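Side-chain contacts in deseasin MCP-01 (Pseudoalteromonas sp., PDB 3VV3), which hydrolyses peptide bonds as a collagen-degrading serine protease of the subtilisin family: residues I84-V87 and H88-A92; Q180-A183 and D184-A188; V157-N161 and A162-L166; P288-T292 and L293-E297. All blocks are in the same frame, centred on the assembly; numbering follows the deposited sequence.

Contact 1: residues I84-V87 and H88-A92; sequences IDDV and HGINA. With CA (calcium ion), chain C; CA (calcium ion), chain F.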
loop_
_atom_site.group_PDB
_atom_site.type_symbol
_atom_site.label_atom_id
_atom_site.label_comp_id
_atom_site.label_asym_id
_atom_site.label_seq_id
_atom_site.Cartn_x
_atom_site.Cartn_y
_atom_site.Cartn_z
ATOM N N ILE A 84 -29.228 -6.862 7.086
ATOM C CA ILE A 84 -30.007 -7.847 6.352
ATOM C C ILE A 84 -29.131 -8.818 5.562
ATOM O O ILE A 84 -28.243 -8.407 4.817
ATOM C CB ILE A 84 -30.960 -7.152 5.376
ATOM C CG1 ILE A 84 -32.023 -6.370 6.154
ATOM C CG2 ILE A 84 -31.577 -8.177 4.414
ATOM C CD1 ILE A 84 -32.818 -5.392 5.285
ATOM N N ASP A 85 -29.383 -10.112 5.725
ATOM C CA ASP A 85 -28.752 -11.122 4.881
ATOM C C ASP A 85 -27.225 -11.120 5.015
ATOM O O ASP A 85 -26.514 -11.385 4.042
ATOM C CB ASP A 85 -29.171 -10.942 3.406
ATOM C CG ASP A 85 -30.624 -11.340 3.151
ATOM O OD1 ASP A 85 -31.247 -11.903 4.066
ATOM O OD2 ASP A 85 -31.147 -11.100 2.046
ATOM N N ASP A 86 -26.729 -10.832 6.219
ATOM C CA ASP A 86 -25.287 -10.857 6.477
ATOM C C ASP A 86 -24.786 -12.289 6.670
ATOM O O ASP A 86 -24.530 -12.746 7.783
ATOM C CB ASP A 86 -24.896 -9.949 7.651
ATOM C CG ASP A 86 -25.524 -10.366 8.961
ATOM O OD1 ASP A 86 -26.745 -10.617 8.973
ATOM O OD2 ASP A 86 -24.798 -10.430 9.974
ATOM N N VAL A 87 -24.659 -12.990 5.554
ATOM C CA VAL A 87 -24.276 -14.387 5.565
ATOM C C VAL A 87 -22.790 -14.548 5.868
ATOM O O VAL A 87 -22.412 -15.383 6.676
ATOM C CB VAL A 87 -24.612 -15.049 4.213
ATOM C CG1 VAL A 87 -24.041 -16.471 4.146
ATOM C CG2 VAL A 87 -26.136 -15.043 3.997
ATOM N N HIS A 88 -21.963 -13.722 5.235
ATOM C CA HIS A 88 -20.512 -13.801 5.398
ATOM C C HIS A 88 -19.915 -12.605 6.138
ATOM O O HIS A 88 -18.699 -12.544 6.350
ATOM C CB HIS A 88 -19.845 -13.905 4.026
ATOM C CG HIS A 88 -20.259 -15.110 3.245
ATOM N ND1 HIS A 88 -20.053 -16.396 3.697
ATOM C CD2 HIS A 88 -20.861 -15.228 2.037
ATOM C CE1 HIS A 88 -20.512 -17.254 2.803
ATOM N NE2 HIS A 88 -20.997 -16.572 1.782
ATOM N N GLY A 89 -20.762 -11.653 6.516
ATOM C CA GLY A 89 -20.286 -10.409 7.098
ATOM C C GLY A 89 -21.046 -9.239 6.507
ATOM O O GLY A 89 -22.132 -9.422 5.955
ATOM N N ILE A 90 -20.475 -8.040 6.596
ATOM C CA ILE A 90 -21.200 -6.846 6.179
ATOM C C ILE A 90 -20.334 -5.826 5.472
ATOM O O ILE A 90 -19.101 -5.904 5.492
ATOM C CB ILE A 90 -21.850 -6.120 7.382
ATOM C CG1 ILE A 90 -20.775 -5.645 8.373
ATOM C CG2 ILE A 90 -22.905 -7.008 8.056
ATOM C CD1 ILE A 90 -21.266 -4.597 9.386
ATOM N N ASN A 91 -21.011 -4.867 4.847
ATOM C CA ASN A 91 -20.381 -3.661 4.334
ATOM C C ASN A 91 -20.834 -2.515 5.242
ATOM O O ASN A 91 -22.020 -2.166 5.259
ATOM C CB ASN A 91 -20.818 -3.431 2.883
ATOM C CG ASN A 91 -20.199 -2.187 2.258
ATOM O OD1 ASN A 91 -20.034 -1.162 2.918
ATOM N ND2 ASN A 91 -19.870 -2.272 0.969
ATOM N N ALA A 92 -19.904 -1.965 6.022
ATOM C CA ALA A 92 -20.231 -0.915 6.996
ATOM C C ALA A 92 -20.455 0.451 6.365
ATOM O O ALA A 92 -20.915 1.385 7.032
ATOM C CB ALA A 92 -19.152 -0.829 8.082
HETATM CA CA CA C . -28.692 -10.163 10.144
HETATM CA CA CA F . -32.015 -13.215 5.914
#
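V87 sets its CG1 methyl over one face of the H88 imidazole, a CH-pi contact 3.8 Å from the ring centroid and 7° off the normal, at the point where the calcium-binding loop runs into edge strand 89-91 of the parallel subtilase sheet. D86, at the centre of an inverse gamma turn, makes the other link. Its CB rests 3.3 Å from G89 O and 3.6 Å from I90 CG2. With CG held between the backbone N and the carbonyl carbon (chi1 62°), the carboxylate turns away from the strand, OD1 to a calcium of the loop, beside E70, D77, D79, N81 and Y83, and OD2 to a hydrogen bond with Y155 OH of helix 146-161. H88 has ND1 tied to W65. An alanine here would probably strip V87 CG1 of its aromatic support and leave W65 without its imidazole partner. G89 follows with a phi of 137°, where a side chain would collide with H88 O. The carboxylates of D85 and D86 serve neighbouring ions that share E70 as a ligand: D86 OD1 sits 2.3 Å from its calcium, and D85 OD1 2.4 Å from the other.

Contact 2: residues Q180-A183 and D184-A188; sequences QALA and DAITA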
loop_
_atom_site.group_PDB
_atom_site.type_symbol
_atom_site.label_atom_id
_atom_site.label_comp_id
_atom_site.label_asym_id
_atom_site.label_seq_id
_atom_site.Cartn_x
_atom_site.Cartn_y
_atom_site.Cartn_z
ATOM N N GLN A 180 -11.883 8.894 21.064
ATOM C CA GLN A 180 -12.474 8.293 22.246
ATOM C C GLN A 180 -13.527 7.261 21.859
ATOM O O GLN A 180 -13.699 6.249 22.545
ATOM C CB GLN A 180 -13.100 9.359 23.152
ATOM C CG GLN A 180 -13.491 8.811 24.515
ATOM C CD GLN A 180 -12.295 8.267 25.276
ATOM O OE1 GLN A 180 -11.355 9.000 25.585
ATOM N NE2 GLN A 180 -12.330 6.976 25.591
ATOM N N ALA A 181 -14.258 7.532 20.779
ATOM C CA ALA A 181 -15.275 6.602 20.302
ATOM C C ALA A 181 -14.636 5.282 19.888
ATOM O O ALA A 181 -15.172 4.211 20.174
ATOM C CB ALA A 181 -16.068 7.205 19.139
ATOM N N LEU A 182 -13.492 5.355 19.210
ATOM C CA LEU A 182 -12.800 4.129 18.800
ATOM C C LEU A 182 -12.202 3.409 20.015
ATOM O O LEU A 182 -12.311 2.181 20.142
ATOM C CB LEU A 182 -11.731 4.427 17.739
ATOM C CG LEU A 182 -10.938 3.228 17.201
ATOM C CD1 LEU A 182 -11.892 2.100 16.823
ATOM C CD2 LEU A 182 -10.104 3.656 15.989
ATOM N N ALA A 183 -11.573 4.167 20.909
ATOM C CA ALA A 183 -11.069 3.588 22.156
ATOM C C ALA A 183 -12.188 2.830 22.882
ATOM O O ALA A 183 -11.983 1.727 23.399
ATOM C CB ALA A 183 -10.499 4.673 23.049
ATOM N N ASP A 184 -13.368 3.441 22.930
ATOM C CA ASP A 184 -14.505 2.859 23.639
ATOM C C ASP A 184 -15.005 1.586 22.958
ATOM O O ASP A 184 -15.415 0.639 23.629
ATOM C CB ASP A 184 -15.651 3.867 23.737
ATOM C CG ASP A 184 -15.384 4.980 24.740
ATOM O OD1 ASP A 184 -14.366 4.934 25.463
ATOM O OD2 ASP A 184 -16.209 5.916 24.798
ATOM N N ALA A 185 -14.988 1.574 21.626
ATOM C CA ALA A 185 -15.402 0.391 20.887
ATOM C C ALA A 185 -14.432 -0.749 21.186
ATOM O O ALA A 185 -14.837 -1.910 21.350
ATOM C CB ALA A 185 -15.447 0.683 19.396
ATOM N N ILE A 186 -13.147 -0.411 21.272
ATOM C CA ILE A 186 -12.128 -1.401 21.562
ATOM C C ILE A 186 -12.269 -1.904 22.995
ATOM O O ILE A 186 -12.109 -3.094 23.260
ATOM C CB ILE A 186 -10.712 -0.851 21.301
ATOM C CG1 ILE A 186 -10.557 -0.539 19.812
ATOM C CG2 ILE A 186 -9.649 -1.847 21.773
ATOM C CD1 ILE A 186 -9.282 0.240 19.463
ATOM N N THR A 187 -12.586 -0.997 23.912
ATOM C CA THR A 187 -12.851 -1.392 25.288
ATOM C C THR A 187 -14.003 -2.387 25.362
ATOM O O THR A 187 -13.940 -3.364 26.113
ATOM C CB THR A 187 -13.126 -0.175 26.179
ATOM O OG1 THR A 187 -11.929 0.603 26.286
ATOM C CG2 THR A 187 -13.577 -0.620 27.573
ATOM N N ALA A 188 -15.040 -2.166 24.557
ATOM C CA ALA A 188 -16.168 -3.089 24.540
ATOM C C ALA A 188 -15.735 -4.450 24.016
ATOM O O ALA A 188 -16.201 -5.483 24.497
ATOM C CB ALA A 188 -17.323 -2.545 23.709
#
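Q180 and D184 link their side chains one turn apart on helix 180-191, the helix of a beta-alpha-beta unit between strands 166-171 and 195-199 of the parallel sheet. D184 comes first in the second half. Its backbone N donates to Q180 O, while its OD1 takes the amide of Q180, NE2 to OD1 being 2.9 Å at an N-H...O angle of 155°. The bend of the Q180 chain at chi2 (61°) turns the amide forward along the helix, toward D184. The bond is lopsided: OD1 lies almost in the amide plane, but NE2 meets the carboxylate from above its plane, the two flat groups being turned 44° apart. This pair lies on an exposed flank. A185, next in line, is buried; its N bonds to A181 O, and its methyl packs on D154 of helix 146-161. I186 continues the helical ladder through N to L182 O at 2.9 Å and bends CG1 over that same oxygen at 3.3 Å. Its CD1 then reaches L182 CG at 4.1 Å, joining two buried side chains that both lean on Y217. T187 N donates to A183 O at 2.8 Å, the shortest of these backbone bonds, and T187 OG1 is hydrogen-bonded to N219 OD1 and lies 3.1 Å from A183 O. A188 N carries the ladder on to D184 O at 3.0 Å.

Contact 3: residues V157-N161 and A162-L166; sequences VGLKN and AGVNL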
loop_
_atom_site.group_PDB
_atom_site.type_symbol
_atom_site.label_atom_id
_atom_site.label_comp_id
_atom_site.label_asym_id
_atom_site.label_seq_id
_atom_site.Cartn_x
_atom_site.Cartn_y
_atom_site.Cartn_z
ATOM N N VAL A 157 -18.308 -7.514 17.810
ATOM C CA VAL A 157 -18.595 -7.711 19.232
ATOM C C VAL A 157 -20.010 -8.254 19.399
ATOM O O VAL A 157 -20.247 -9.135 20.224
ATOM C CB VAL A 157 -18.420 -6.420 20.032
ATOM C CG1 VAL A 157 -18.905 -6.609 21.472
ATOM C CG2 VAL A 157 -16.947 -5.981 19.990
ATOM N N GLY A 158 -20.937 -7.748 18.592
ATOM C CA GLY A 158 -22.296 -8.273 18.566
ATOM C C GLY A 158 -22.330 -9.772 18.283
ATOM O O GLY A 158 -23.036 -10.530 18.955
ATOM N N LEU A 159 -21.563 -10.215 17.292
ATOM C CA LEU A 159 -21.535 -11.639 16.960
ATOM C C LEU A 159 -21.035 -12.457 18.157
ATOM O O LEU A 159 -21.631 -13.476 18.536
ATOM C CB LEU A 159 -20.653 -11.897 15.736
ATOM C CG LEU A 159 -21.130 -11.374 14.378
ATOM C CD1 LEU A 159 -20.103 -11.725 13.287
ATOM C CD2 LEU A 159 -22.493 -11.959 14.025
ATOM N N LYS A 160 -19.944 -11.996 18.753
ATOM C CA LYS A 160 -19.335 -12.680 19.885
ATOM C C LYS A 160 -20.312 -12.734 21.065
ATOM O O LYS A 160 -20.492 -13.787 21.680
ATOM C CB LYS A 160 -18.021 -11.985 20.278
ATOM C CG LYS A 160 -17.416 -12.441 21.617
ATOM C CD LYS A 160 -17.080 -13.922 21.597
ATOM C CE LYS A 160 -16.357 -14.363 22.863
ATOM N NZ LYS A 160 -17.169 -14.109 24.099
ATOM N N ASN A 161 -20.937 -11.606 21.387
ATOM C CA ASN A 161 -21.896 -11.578 22.490
ATOM C C ASN A 161 -23.055 -12.550 22.251
ATOM O O ASN A 161 -23.594 -13.121 23.199
ATOM C CB ASN A 161 -22.443 -10.165 22.715
ATOM C CG ASN A 161 -21.416 -9.219 23.307
ATOM O OD1 ASN A 161 -20.358 -9.632 23.796
ATOM N ND2 ASN A 161 -21.733 -7.924 23.271
ATOM N N ALA A 162 -23.417 -12.750 20.984
ATOM C CA ALA A 162 -24.515 -13.652 20.638
ATOM C C ALA A 162 -24.098 -15.120 20.656
ATOM O O ALA A 162 -24.921 -16.004 20.438
ATOM C CB ALA A 162 -25.095 -13.281 19.276
ATOM N N GLY A 163 -22.816 -15.380 20.902
ATOM C CA GLY A 163 -22.347 -16.747 21.033
ATOM C C GLY A 163 -21.457 -17.245 19.904
ATOM O O GLY A 163 -21.041 -18.398 19.916
ATOM N N VAL A 164 -21.172 -16.394 18.923
ATOM C CA VAL A 164 -20.226 -16.762 17.867
ATOM C C VAL A 164 -18.828 -16.836 18.473
ATOM O O VAL A 164 -18.449 -15.969 19.246
ATOM C CB VAL A 164 -20.243 -15.747 16.702
ATOM C CG1 VAL A 164 -19.169 -16.110 15.673
ATOM C CG2 VAL A 164 -21.629 -15.700 16.050
ATOM N N ASN A 165 -18.069 -17.879 18.139
ATOM C CA ASN A 165 -16.765 -18.092 18.770
ATOM C C ASN A 165 -15.683 -17.199 18.159
ATOM O O ASN A 165 -14.668 -17.679 17.655
ATOM C CB ASN A 165 -16.360 -19.562 18.688
ATOM C CG ASN A 165 -15.139 -19.880 19.522
ATOM O OD1 ASN A 165 -14.896 -19.257 20.559
ATOM N ND2 ASN A 165 -14.355 -20.852 19.066
ATOM N N LEU A 166 -15.914 -15.895 18.229
ATOM C CA LEU A 166 -15.057 -14.907 17.587
ATOM C C LEU A 166 -14.258 -14.152 18.645
ATOM O O LEU A 166 -14.814 -13.338 19.386
ATOM C CB LEU A 166 -15.950 -13.943 16.799
ATOM C CG LEU A 166 -15.325 -12.899 15.874
ATOM C CD1 LEU A 166 -16.444 -12.279 15.052
ATOM C CD2 LEU A 166 -14.595 -11.816 16.663
#
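K160 O accepts from G163 N at 2.9 Å and L159 O from V164 N at 3.0 Å, both with N-H...O angles of 153°, so two successive carbonyls of the last helical turn are gripped by the chain as it turns away. The two donors approach differently: G163 N stands well above the carbonyl plane of K160, whereas V164 N is only tilted out of that of L159. A162 N still follows the helix, donating to G158 O, with a weak second branch to L159 O. The bonds from G163 N and V164 N, with the positive phi of G163 (110°), make a Schellman motif that ends helix 146-161 and sends the chain toward strand 166-171. A side chain at G163 would run into A162 O. Beyond the turn the chain folds back along K160, whose CA-H points almost straight at V164 O. With CG opposite the backbone N (chi1 169°) and a bend at chi2, the lysine lays its methylenes beside the returning backbone: CD sits 3.2 Å from L166 O, a buried carbonyl without a hydrogen-bond partner, and NZ goes on to a weak bond with A192 O. A serine in place of K160 would probably uncover L166 O and leave A192 O without the ammonium. The hydrophobic side is carried by L159, whose CB meets V164 CG2 at 3.9 Å. Farther along, L159 CD1 crosses to L166 CD1 at 4.1 Å, where both leucines also pack on V133 of strand 131-136.

Contact 4: residues P288-T292 and L293-E297; sequences PDLTT and LELKE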
loop_
_atom_site.group_PDB
_atom_site.type_symbol
_atom_site.label_atom_id
_atom_site.label_comp_id
_atom_site.label_asym_id
_atom_site.label_seq_id
_atom_site.Cartn_x
_atom_site.Cartn_y
_atom_site.Cartn_z
ATOM N N PRO A 288 -8.832 -23.060 24.199
ATOM C CA PRO A 288 -9.874 -22.030 24.211
ATOM C C PRO A 288 -10.044 -21.370 25.577
ATOM O O PRO A 288 -10.810 -20.417 25.683
ATOM C CB PRO A 288 -11.137 -22.822 23.868
ATOM C CG PRO A 288 -10.858 -24.194 24.400
ATOM C CD PRO A 288 -9.396 -24.419 24.125
ATOM N N ASP A 289 -9.341 -21.854 26.598
ATOM C CA ASP A 289 -9.540 -21.350 27.957
ATOM C C ASP A 289 -8.664 -20.150 28.322
ATOM O O ASP A 289 -8.769 -19.611 29.421
ATOM C CB ASP A 289 -9.357 -22.482 28.981
ATOM C CG ASP A 289 -10.391 -23.581 28.816
ATOM O OD1 ASP A 289 -11.563 -23.256 28.531
ATOM O OD2 ASP A 289 -10.037 -24.767 28.981
ATOM N N LEU A 290 -7.813 -19.720 27.400
ATOM C CA LEU A 290 -6.959 -18.566 27.650
ATOM C C LEU A 290 -7.769 -17.272 27.712
ATOM O O LEU A 290 -8.650 -17.054 26.889
ATOM C CB LEU A 290 -5.901 -18.453 26.548
ATOM C CG LEU A 290 -4.946 -19.641 26.437
ATOM C CD1 LEU A 290 -4.131 -19.594 25.146
ATOM C CD2 LEU A 290 -4.040 -19.705 27.661
ATOM N N THR A 291 -7.468 -16.413 28.682
ATOM C CA THR A 291 -8.036 -15.069 28.675
ATOM C C THR A 291 -7.383 -14.323 27.519
ATOM O O THR A 291 -6.357 -14.755 27.001
ATOM C CB THR A 291 -7.729 -14.298 29.965
ATOM O OG1 THR A 291 -6.319 -14.073 30.062
ATOM C CG2 THR A 291 -8.212 -15.065 31.199
ATOM N N THR A 292 -7.970 -13.204 27.121
ATOM C CA THR A 292 -7.409 -12.411 26.030
ATOM C C THR A 292 -5.980 -11.978 26.343
ATOM O O THR A 292 -5.082 -12.059 25.494
ATOM C CB THR A 292 -8.271 -11.171 25.777
ATOM O OG1 THR A 292 -9.594 -11.589 25.437
ATOM C CG2 THR A 292 -7.703 -10.331 24.635
ATOM N N LEU A 293 -5.775 -11.506 27.564
ATOM C CA LEU A 293 -4.455 -11.069 27.991
ATOM C C LEU A 293 -3.451 -12.227 28.010
ATOM O O LEU A 293 -2.288 -12.055 27.662
ATOM C CB LEU A 293 -4.532 -10.414 29.371
ATOM C CG LEU A 293 -3.200 -9.932 29.953
ATOM C CD1 LEU A 293 -2.541 -8.910 29.031
ATOM C CD2 LEU A 293 -3.402 -9.355 31.348
ATOM N N GLU A 294 -3.891 -13.406 28.433
ATOM C CA GLU A 294 -3.009 -14.574 28.412
ATOM C C GLU A 294 -2.610 -14.929 26.991
ATOM O O GLU A 294 -1.449 -15.250 26.721
ATOM C CB GLU A 294 -3.678 -15.780 29.086
ATOM C CG GLU A 294 -3.692 -15.701 30.600
ATOM C CD GLU A 294 -4.535 -16.789 31.242
ATOM O OE1 GLU A 294 -5.408 -17.371 30.553
ATOM O OE2 GLU A 294 -4.323 -17.051 32.446
ATOM N N LEU A 295 -3.585 -14.870 26.086
ATOM C CA LEU A 295 -3.349 -15.112 24.667
ATOM C C LEU A 295 -2.321 -14.130 24.107
ATOM O O LEU A 295 -1.363 -14.524 23.431
ATOM C CB LEU A 295 -4.661 -14.991 23.895
ATOM C CG LEU A 295 -4.589 -15.223 22.386
ATOM C CD1 LEU A 295 -3.964 -16.578 22.083
ATOM C CD2 LEU A 295 -5.988 -15.132 21.753
ATOM N N LYS A 296 -2.531 -12.851 24.386
ATOM C CA LYS A 296 -1.639 -11.808 23.910
ATOM C C LYS A 296 -0.225 -12.039 24.418
ATOM O O LYS A 296 0.728 -12.019 23.641
ATOM C CB LYS A 296 -2.132 -10.431 24.356
ATOM C CG LYS A 296 -1.123 -9.307 24.085
ATOM C CD LYS A 296 -1.709 -7.944 24.446
ATOM C CE LYS A 296 -0.638 -6.855 24.489
ATOM N NZ LYS A 296 -1.225 -5.553 24.894
ATOM N N GLU A 297 -0.097 -12.268 25.721
ATOM C CA GLU A 297 1.221 -12.418 26.334
ATOM C C GLU A 297 1.901 -13.694 25.860
ATOM O O GLU A 297 3.126 -13.741 25.726
ATOM C CB GLU A 297 1.125 -12.364 27.864
ATOM C CG GLU A 297 0.717 -10.988 28.384
ATOM C CD GLU A 297 0.928 -10.820 29.880
ATOM O OE1 GLU A 297 0.874 -11.828 30.622
ATOM O OE2 GLU A 297 1.144 -9.667 30.314
HETATM O O HOH W 1 -6.952 -19.483 31.379
#
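T291 and E294 form a capping box at the start of helix 292-301. T291 OG1 accepts from E294 N at 3.0 Å, and E294 OE1 in return accepts from T291 N at 2.9 Å, a nearly straight bond (168°) on the anti side but 32° out of the carboxylate plane. At chi1 65° OG1 is turned toward E294 N and comes within 3.1 Å of E294 CG, so the box is compact although its side chains lie at the surface. Outward the structure is looser: a water donates to both D289 O and E294 OE1, bridging the preceding loop and the cap. On the inner flank the meeting of L290 CD1 with L295 CD1 is apolar, at a modest 4.3 Å. L290 CD2, by contrast, borders the carboxylate, 4.0 Å from E294 OE1. The helical bonds from L295 N to T291 O and from K296 N to T292 O begin the first turn. Against the core, L290 and L295 pack on V283 of helix 269-284, T292 and L295 reach L195 of strand 195-199, R167 of strand 166-171 donates to L290 O, and K296 NZ bonds to V222 O and D220 O.

Overall arrangement
Contacts 1, 3 and 2 follow one another along the chain, and helix 146-161 ties them together: its Y155 holds D86 of contact 1, its last turn forms contact 3, and I150, I153 and D154 face contact 2. The centres of contacts 1 and 3 are about 14 Å apart, and W65 serves H88 of one and packs on L159 of the other; the L159 side chain is about 8 Å from a calcium. Contacts 2 and 3 touch where A188 O meets V157 CG1 at 4.2 Å. Contact 4 is far from contact 1 (centres about 28 Å apart) but about 17 Å from contact 3, nearest atoms about 6 Å apart. The probable catalytic triad, D50, H105 and S270, lies outside all four.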